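Local structure of ABC transporter, periplasmic substrate-binding protein (Thermotoga maritima, 2HPG) at residues Arg76-Asn88 against Met117-Ile130. The protein probably binds a small solute in the periplasm and delivers it to the membrane components of a tripartite ATP-independent (TRAP) transporter. Sequence-based numbering, arbitrary orientation. Where two conformers were deposited one is given.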
ATOM      1  N   ARG A  76       4.103   6.830   4.657  1.00 24.81           N
ATOM      2  CA  ARG A  76       4.767   8.068   4.237  1.00 25.02           C
ATOM      3  C   ARG A  76       3.965   9.294   4.693  1.00 24.98           C
ATOM      4  O   ARG A  76       4.478  10.153   5.406  1.00 24.97           O
ATOM      5  CB  ARG A  76       4.955   8.059   2.708  1.00 25.42           C
ATOM      6  CG  ARG A  76       5.335   9.396   2.061  1.00 27.83           C
ATOM      7  CD  ARG A  76       6.820   9.629   2.052  1.00 34.34           C
ATOM      8  NE  ARG A  76       7.473   8.808   1.026  1.00 36.69           N
ATOM      9  CZ  ARG A  76       8.700   9.022   0.549  1.00 38.66           C
ATOM     10  NH1 ARG A  76       9.423  10.054   0.980  1.00 39.77           N
ATOM     11  NH2 ARG A  76       9.202   8.210  -0.385  1.00 38.29           N
ATOM     12  N   LEU A  77       2.699   9.367   4.310  1.00 25.01           N
ATOM     13  CA  LEU A  77       1.874  10.521   4.672  1.00 25.19           C
ATOM     14  C   LEU A  77       1.758  10.701   6.184  1.00 25.98           C
ATOM     15  O   LEU A  77       1.580  11.811   6.670  1.00 25.47           O
ATOM     16  CB  LEU A  77       0.484  10.392   4.071  1.00 24.66           C
ATOM     17  CG  LEU A  77       0.479  10.309   2.548  1.00 23.55           C
ATOM     18  CD1 LEU A  77      -0.947  10.241   2.029  1.00 22.06           C
ATOM     19  CD2 LEU A  77       1.231  11.495   1.963  1.00 22.14           C
ATOM     20  N   GLY A  78       1.849   9.598   6.919  1.00 26.96           N
ATOM     21  CA  GLY A  78       1.815   9.619   8.369  1.00 28.03           C
ATOM     22  C   GLY A  78       3.024  10.296   8.985  1.00 29.12           C
ATOM     23  O   GLY A  78       3.042  10.531  10.197  1.00 29.64           O
HETATM   24  N   MSE A  79       4.052  10.585   8.184  1.00 29.78           N
HETATM   25  CA  MSE A  79       5.181  11.400   8.629  0.60 31.56           C
HETATM   26  C   MSE A  79       4.762  12.852   8.790  1.00 30.21           C
HETATM   27  O   MSE A  79       5.389  13.597   9.509  1.00 30.38           O
HETATM   28  CB  MSE A  79       6.322  11.369   7.616  0.60 32.08           C
HETATM   29  CG  MSE A  79       7.033  10.046   7.463  0.60 34.40           C
HETATM   30 SE   MSE A  79       8.548  10.214   6.217  0.60 41.94          SE
HETATM   31  CE  MSE A  79       9.387   8.491   6.675  0.60 35.96           C
ATOM     32  N   TYR A  80       3.701  13.249   8.091  1.00 30.09           N
ATOM     33  CA  TYR A  80       3.251  14.635   8.046  1.00 29.88           C
ATOM     34  C   TYR A  80       2.064  14.874   8.958  1.00 29.73           C
ATOM     35  O   TYR A  80       2.189  15.637   9.921  1.00 29.82           O
ATOM     36  CB  TYR A  80       2.967  15.035   6.596  1.00 30.28           C
ATOM     37  CG  TYR A  80       4.211  14.837   5.781  1.00 30.70           C
ATOM     38  CD1 TYR A  80       5.221  15.796   5.774  1.00 30.90           C
ATOM     39  CD2 TYR A  80       4.428  13.651   5.101  1.00 30.61           C
ATOM     40  CE1 TYR A  80       6.381  15.595   5.075  1.00 31.31           C
ATOM     41  CE2 TYR A  80       5.585  13.437   4.413  1.00 31.50           C
ATOM     42  CZ  TYR A  80       6.560  14.407   4.397  1.00 30.88           C
ATOM     43  OH  TYR A  80       7.702  14.179   3.676  1.00 31.71           O
ATOM     44  N   VAL A  81       0.939  14.218   8.681  1.00 29.11           N
ATOM     45  CA  VAL A  81      -0.200  14.193   9.603  1.00 28.96           C
ATOM     46  C   VAL A  81      -0.206  12.824  10.293  1.00 28.81           C
ATOM     47  O   VAL A  81      -0.665  11.842   9.720  1.00 27.98           O
ATOM     48  CB  VAL A  81      -1.536  14.451   8.876  1.00 29.03           C
ATOM     49  CG1 VAL A  81      -2.734  14.148   9.803  1.00 28.19           C
ATOM     50  CG2 VAL A  81      -1.605  15.882   8.364  1.00 29.08           C
ATOM     51  N   LYS A  82       0.321  12.776  11.515  1.00 29.13           N
ATOM     52  CA  LYS A  82       0.662  11.518  12.186  1.00 29.41           C
ATOM     53  C   LYS A  82      -0.405  10.434  12.099  1.00 28.76           C
ATOM     54  O   LYS A  82      -0.096   9.285  11.769  1.00 28.90           O
ATOM     55  CB  LYS A  82       0.992  11.752  13.660  1.00 29.63           C
ATOM     56  CG  LYS A  82       1.040  10.459  14.497  1.00 30.65           C
ATOM     57  CD  LYS A  82       1.337  10.690  15.983  1.00 31.01           C
ATOM     58  CE  LYS A  82       0.064  10.626  16.815  1.00 32.82           C
ATOM     59  NZ  LYS A  82       0.364  10.442  18.264  1.00 32.57           N
ATOM     60  N   ASP A  83      -1.644  10.799  12.407  1.00 27.78           N
ATOM     61  CA  ASP A  83      -2.701   9.826  12.615  1.00 26.75           C
ATOM     62  C   ASP A  83      -3.107   9.029  11.389  1.00 25.97           C
ATOM     63  O   ASP A  83      -3.587   7.899  11.524  1.00 25.89           O
ATOM     64  CB  ASP A  83      -3.957  10.505  13.166  1.00 27.22           C
ATOM     65  CG  ASP A  83      -3.830  10.892  14.613  1.00 28.21           C
ATOM     66  OD1 ASP A  83      -2.791  10.621  15.251  1.00 29.64           O
ATOM     67  OD2 ASP A  83      -4.810  11.476  15.121  1.00 32.00           O
ATOM     68  N   ILE A  84      -2.948   9.602  10.202  1.00 25.01           N
ATOM     69  CA  ILE A  84      -3.331   8.897   8.969  1.00 24.29           C
ATOM     70  C   ILE A  84      -2.489   7.619   8.772  1.00 23.59           C
ATOM     71  O   ILE A  84      -2.904   6.687   8.080  1.00 23.74           O
ATOM     72  CB  ILE A  84      -3.235   9.820   7.730  1.00 24.62           C
ATOM     73  CG1 ILE A  84      -4.001   9.220   6.538  1.00 25.61           C
ATOM     74  CG2 ILE A  84      -1.788  10.097   7.356  1.00 24.60           C
ATOM     75  CD1 ILE A  84      -4.207  10.199   5.404  1.00 24.43           C
ATOM     76  N   GLY A  85      -1.319   7.610   9.403  1.00 22.47           N
ATOM     77  CA  GLY A  85      -0.402   6.477   9.458  1.00 22.04           C
ATOM     78  C   GLY A  85      -0.941   5.206  10.096  1.00 21.32           C
ATOM     79  O   GLY A  85      -0.369   4.127   9.910  1.00 20.11           O
ATOM     80  N   VAL A  86      -2.056   5.317  10.813  1.00 20.75           N
ATOM     81  CA  VAL A  86      -2.733   4.148  11.361  1.00 20.69           C
ATOM     82  C   VAL A  86      -3.116   3.126  10.260  1.00 20.60           C
ATOM     83  O   VAL A  86      -3.210   1.916  10.532  1.00 20.36           O
ATOM     84  CB  VAL A  86      -3.993   4.557  12.207  1.00 20.61           C
ATOM     85  CG1 VAL A  86      -5.118   4.969  11.321  1.00 19.32           C
ATOM     86  CG2 VAL A  86      -4.404   3.395  13.141  1.00 20.46           C
HETATM   87  N   MSE A  87      -3.304   3.602   9.027  1.00 20.28           N
HETATM   88  CA  MSE A  87      -3.742   2.727   7.929  1.00 20.68           C
HETATM   89  C   MSE A  87      -2.630   1.848   7.312  1.00 20.19           C
HETATM   90  O   MSE A  87      -2.910   1.070   6.396  1.00 19.32           O
HETATM   91  CB  MSE A  87      -4.443   3.542   6.852  1.00 20.56           C
HETATM   92  CG  MSE A  87      -5.541   4.430   7.425  1.00 20.76           C
HETATM   93 SE   MSE A  87      -6.726   5.212   6.147  0.80 24.96          SE
HETATM   94  CE  MSE A  87      -6.807   3.792   4.821  1.00 22.28           C
ATOM     95  N   ASN A  88      -1.407   1.955   7.820  1.00 19.88           N
ATOM     96  CA  ASN A  88      -0.286   1.088   7.389  1.00 20.82           C
ATOM     97  C   ASN A  88       0.178   0.156   8.506  1.00 20.82           C
ATOM     98  O   ASN A  88       1.208  -0.532   8.389  1.00 21.26           O
ATOM     99  CB  ASN A  88       0.901   1.934   6.884  1.00 21.08           C
ATOM    100  CG  ASN A  88       1.521   1.374   5.599  1.00 22.56           C
ATOM    101  OD1 ASN A  88       2.007   0.249   5.572  1.00 25.83           O
ATOM    102  ND2 ASN A  88       1.455   2.138   4.534  1.00 21.14           N
HETATM  103  N   MSE A 117     -11.391  11.221   8.646  1.00 37.50           N
HETATM  104  CA  MSE A 117     -10.543  11.137   7.454  1.00 37.45           C
HETATM  105  C   MSE A 117     -10.593  12.473   6.718  1.00 37.42           C
HETATM  106  O   MSE A 117      -9.560  13.009   6.318  1.00 36.80           O
HETATM  107  CB  MSE A 117     -10.978  10.012   6.511  1.00 37.72           C
HETATM  108  CG  MSE A 117     -10.196   9.927   5.177  1.00 38.14           C
HETATM  109 SE   MSE A 117      -8.236   9.819   5.350  0.90 42.31          SE
HETATM  110  CE  MSE A 117      -8.117   8.381   6.606  1.00 39.09           C
ATOM    111  N   GLN A 118     -11.792  13.015   6.538  1.00 37.25           N
ATOM    112  CA  GLN A 118     -11.912  14.316   5.882  1.00 37.46           C
ATOM    113  C   GLN A 118     -11.073  15.384   6.589  1.00 36.87           C
ATOM    114  O   GLN A 118     -10.454  16.233   5.930  1.00 36.70           O
ATOM    115  CB  GLN A 118     -13.368  14.730   5.753  1.00 37.46           C
ATOM    116  CG  GLN A 118     -14.069  13.986   4.625  1.00 39.00           C
ATOM    117  CD  GLN A 118     -15.575  14.039   4.739  1.00 39.99           C
ATOM    118  OE1 GLN A 118     -16.129  14.736   5.604  1.00 43.92           O
ATOM    119  NE2 GLN A 118     -16.255  13.289   3.876  1.00 43.62           N
ATOM    120  N   LYS A 119     -11.014  15.322   7.915  1.00 36.20           N
ATOM    121  CA  LYS A 119     -10.147  16.216   8.663  1.00 36.14           C
ATOM    122  C   LYS A 119      -8.688  16.029   8.250  1.00 35.65           C
ATOM    123  O   LYS A 119      -8.030  16.976   7.829  1.00 35.34           O
ATOM    124  CB  LYS A 119     -10.279  16.000  10.169  1.00 35.85           C
ATOM    125  CG  LYS A 119      -9.298  16.836  10.982  1.00 36.74           C
ATOM    126  CD  LYS A 119      -9.473  16.659  12.472  1.00 37.62           C
ATOM    127  CE  LYS A 119      -8.779  15.395  12.963  1.00 39.73           C
ATOM    128  NZ  LYS A 119      -9.096  15.083  14.395  1.00 39.85           N
ATOM    129  N   TRP A 120      -8.183  14.805   8.372  1.00 35.30           N
ATOM    130  CA  TRP A 120      -6.775  14.517   8.067  1.00 35.03           C
ATOM    131  C   TRP A 120      -6.391  14.958   6.669  1.00 34.57           C
ATOM    132  O   TRP A 120      -5.279  15.418   6.463  1.00 34.14           O
ATOM    133  CB  TRP A 120      -6.484  13.015   8.172  1.00 35.54           C
ATOM    134  CG  TRP A 120      -6.617  12.446   9.537  1.00 35.78           C
ATOM    135  CD1 TRP A 120      -6.502  13.112  10.716  1.00 36.18           C
ATOM    136  CD2 TRP A 120      -6.847  11.071   9.871  1.00 35.85           C
ATOM    137  NE1 TRP A 120      -6.666  12.246  11.765  1.00 36.56           N
ATOM    138  CE2 TRP A 120      -6.879  10.985  11.275  1.00 36.65           C
ATOM    139  CE3 TRP A 120      -7.040   9.912   9.120  1.00 35.91           C
ATOM    140  CZ2 TRP A 120      -7.101   9.776  11.952  1.00 37.07           C
ATOM    141  CZ3 TRP A 120      -7.256   8.713   9.782  1.00 36.05           C
ATOM    142  CH2 TRP A 120      -7.277   8.654  11.187  1.00 36.26           C
ATOM    143  N   LEU A 121      -7.307  14.788   5.713  1.00 34.09           N
ATOM    144  CA  LEU A 121      -7.041  15.111   4.317  1.00 34.30           C
ATOM    145  C   LEU A 121      -7.013  16.613   4.081  1.00 34.94           C
ATOM    146  O   LEU A 121      -6.326  17.090   3.177  1.00 34.91           O
ATOM    147  CB  LEU A 121      -8.079  14.466   3.397  1.00 33.70           C
ATOM    148  CG  LEU A 121      -8.103  12.939   3.402  1.00 32.76           C
ATOM    149  CD1 LEU A 121      -9.167  12.419   2.426  1.00 31.02           C
ATOM    150  CD2 LEU A 121      -6.717  12.367   3.102  1.00 31.27           C
ATOM    151  N   LYS A 122      -7.780  17.346   4.881  1.00 35.55           N
ATOM    152  CA  LYS A 122      -7.778  18.800   4.840  1.00 35.84           C
ATOM    153  C   LYS A 122      -6.496  19.354   5.442  1.00 35.57           C
ATOM    154  O   LYS A 122      -5.985  20.352   4.957  1.00 35.53           O
ATOM    155  CB  LYS A 122      -8.976  19.351   5.607  1.00 35.95           C
ATOM    156  CG  LYS A 122      -9.178  20.845   5.451  1.00 36.61           C
ATOM    157  CD  LYS A 122     -10.536  21.257   6.006  1.00 37.13           C
ATOM    158  CE  LYS A 122     -10.800  22.747   5.871  1.00 38.24           C
ATOM    159  NZ  LYS A 122     -12.190  23.072   6.312  1.00 39.11           N
ATOM    160  N   GLU A 123      -5.992  18.712   6.498  1.00 35.25           N
ATOM    161  CA  GLU A 123      -4.706  19.073   7.110  1.00 35.72           C
ATOM    162  C   GLU A 123      -3.531  18.790   6.181  1.00 35.14           C
ATOM    163  O   GLU A 123      -2.572  19.548   6.157  1.00 34.66           O
ATOM    164  CB  GLU A 123      -4.489  18.325   8.430  1.00 35.65           C
ATOM    165  CG  GLU A 123      -5.499  18.689   9.516  1.00 37.67           C
ATOM    166  CD  GLU A 123      -5.414  17.832  10.790  1.00 38.37           C
ATOM    167  OE1 GLU A 123      -4.564  16.913  10.887  1.00 42.03           O
ATOM    168  OE2 GLU A 123      -6.222  18.100  11.711  1.00 43.14           O
ATOM    169  N   LEU A 124      -3.601  17.696   5.428  1.00 34.79           N
ATOM    170  CA  LEU A 124      -2.549  17.365   4.472  1.00 34.82           C
ATOM    171  C   LEU A 124      -2.491  18.426   3.388  1.00 34.94           C
ATOM    172  O   LEU A 124      -1.419  18.847   2.981  1.00 34.97           O
ATOM    173  CB  LEU A 124      -2.770  15.984   3.836  1.00 34.30           C
ATOM    174  CG  LEU A 124      -2.210  14.764   4.575  1.00 33.92           C
ATOM    175  CD1 LEU A 124      -2.671  13.485   3.872  1.00 32.09           C
ATOM    176  CD2 LEU A 124      -0.688  14.811   4.684  1.00 32.07           C
ATOM    177  N   GLU A 125      -3.658  18.841   2.924  1.00 35.58           N
ATOM    178  CA  GLU A 125      -3.770  19.841   1.883  1.00 36.31           C
ATOM    179  C   GLU A 125      -3.316  21.224   2.364  1.00 36.29           C
ATOM    180  O   GLU A 125      -2.443  21.840   1.744  1.00 36.34           O
ATOM    181  CB  GLU A 125      -5.211  19.886   1.391  1.00 36.29           C
ATOM    182  CG  GLU A 125      -5.443  20.730   0.150  1.00 36.97           C
ATOM    183  CD  GLU A 125      -6.646  20.258  -0.637  1.00 38.59           C
ATOM    184  OE1 GLU A 125      -7.470  19.494  -0.062  1.00 43.05           O
ATOM    185  OE2 GLU A 125      -6.773  20.634  -1.832  1.00 41.77           O
ATOM    186  N   GLN A 126      -3.896  21.695   3.467  1.00 35.91           N
ATOM    187  CA  GLN A 126      -3.613  23.036   3.992  1.00 36.03           C
ATOM    188  C   GLN A 126      -2.216  23.181   4.579  1.00 35.79           C
ATOM    189  O   GLN A 126      -1.488  24.102   4.216  1.00 36.33           O
ATOM    190  CB  GLN A 126      -4.654  23.445   5.043  1.00 35.92           C
ATOM    191  CG  GLN A 126      -6.045  23.603   4.467  1.00 36.37           C
ATOM    192  CD  GLN A 126      -7.097  24.063   5.487  1.00 37.28           C
ATOM    193  OE1 GLN A 126      -6.908  23.960   6.709  1.00 39.32           O
ATOM    194  NE2 GLN A 126      -8.221  24.562   4.975  1.00 37.21           N
ATOM    195  N   ARG A 127      -1.835  22.295   5.490  1.00 35.29           N
ATOM    196  CA  ARG A 127      -0.524  22.399   6.126  1.00 35.37           C
ATOM    197  C   ARG A 127       0.632  21.979   5.229  1.00 34.42           C
ATOM    198  O   ARG A 127       1.739  22.504   5.376  1.00 34.72           O
ATOM    199  CB  ARG A 127      -0.471  21.580   7.417  1.00 35.75           C
ATOM    200  CG  ARG A 127      -1.326  22.159   8.531  1.00 37.82           C
ATOM    201  CD  ARG A 127      -1.416  21.228   9.742  1.00 39.20           C
ATOM    202  NE  ARG A 127      -0.206  21.270  10.567  1.00 43.18           N
ATOM    203  CZ  ARG A 127       0.086  22.218  11.466  1.00 45.54           C
ATOM    204  NH1 ARG A 127      -0.732  23.262  11.682  1.00 46.91           N
ATOM    205  NH2 ARG A 127       1.222  22.131  12.159  1.00 45.66           N
ATOM    206  N   PHE A 128       0.399  21.029   4.323  1.00 32.89           N
ATOM    207  CA  PHE A 128       1.492  20.424   3.558  1.00 31.98           C
ATOM    208  C   PHE A 128       1.351  20.495   2.040  1.00 30.96           C
ATOM    209  O   PHE A 128       2.268  20.091   1.330  1.00 31.39           O
ATOM    210  CB  PHE A 128       1.688  18.961   3.989  1.00 31.99           C
ATOM    211  CG  PHE A 128       1.905  18.793   5.480  1.00 32.31           C
ATOM    212  CD1 PHE A 128       3.183  18.915   6.033  1.00 33.02           C
ATOM    213  CD2 PHE A 128       0.836  18.533   6.329  1.00 32.07           C
ATOM    214  CE1 PHE A 128       3.390  18.772   7.412  1.00 32.01           C
ATOM    215  CE2 PHE A 128       1.032  18.390   7.706  1.00 32.01           C
ATOM    216  CZ  PHE A 128       2.312  18.506   8.244  1.00 32.23           C
ATOM    217  N   GLY A 129       0.236  20.999   1.524  1.00 29.42           N
ATOM    218  CA  GLY A 129       0.055  21.079   0.075  1.00 29.05           C
ATOM    219  C   GLY A 129      -0.165  19.754  -0.641  1.00 28.54           C
ATOM    220  O   GLY A 129      -0.061  19.688  -1.876  1.00 28.71           O
ATOM    221  N   ILE A 130      -0.492  18.702   0.117  1.00 27.44           N
ATOM    222  CA  ILE A 130      -0.703  17.363  -0.449  1.00 27.01           C
ATOM    223  C   ILE A 130      -2.187  17.115  -0.666  1.00 25.61           C
ATOM    224  O   ILE A 130      -2.965  17.159   0.275  1.00 24.94           O
ATOM    225  CB  ILE A 130      -0.175  16.262   0.487  1.00 26.70           C
ATOM    226  CG1 ILE A 130       1.333  16.416   0.705  1.00 27.08           C
ATOM    227  CG2 ILE A 130      -0.504  14.857  -0.078  1.00 27.06           C
ATOM    228  CD1 ILE A 130       1.856  15.655   1.921  1.00 27.02           C
TER
HETATM  229  O   HOH W   1      -7.275  12.652  14.543  1.00 45.91           O
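In one lobe of this family 7 solute-binding protein, helix 115-128 packs beside the 3-10 segment 82-88 and the turn before it, and Trp120 and Phe128 receive Ile84 and Tyr80 over their ring faces. The broad indole of Trp120 suits a partner that is largely backbone: Ile84 CA sits 4.2 Å from the centroid of its six-membered ring, and Asp83 CB rests near the rim of the same face, 3.4 Å from Trp120 CZ2. A water in the indole plane accepts from Trp120 NE1 (2.9 Å) and Lys119 NZ, and donates to Asp83 OD2. Were Trp120 an alanine, a gap would probably open beneath Ile84, with this water left without its indole donor. Two turns further along, Tyr80 CB makes a CH-pi contact 3.7 Å from the Phe128 ring centre, while its ring forms an offset edge-to-face pair with Phe128, planes 69° apart. Between the aromatics, Val81 CG1, anti to the backbone N (chi1 169°), reaches Trp120 and Glu123 OE1 (3.5 Å), whereas CG2 meets Leu124 and Phe128. Isoleucine suits position 84 because its long delta branch reaches past the indole to Leu124 CD1. Direct contacts are thus mostly apolar, and a polar link passes through water at Asp83.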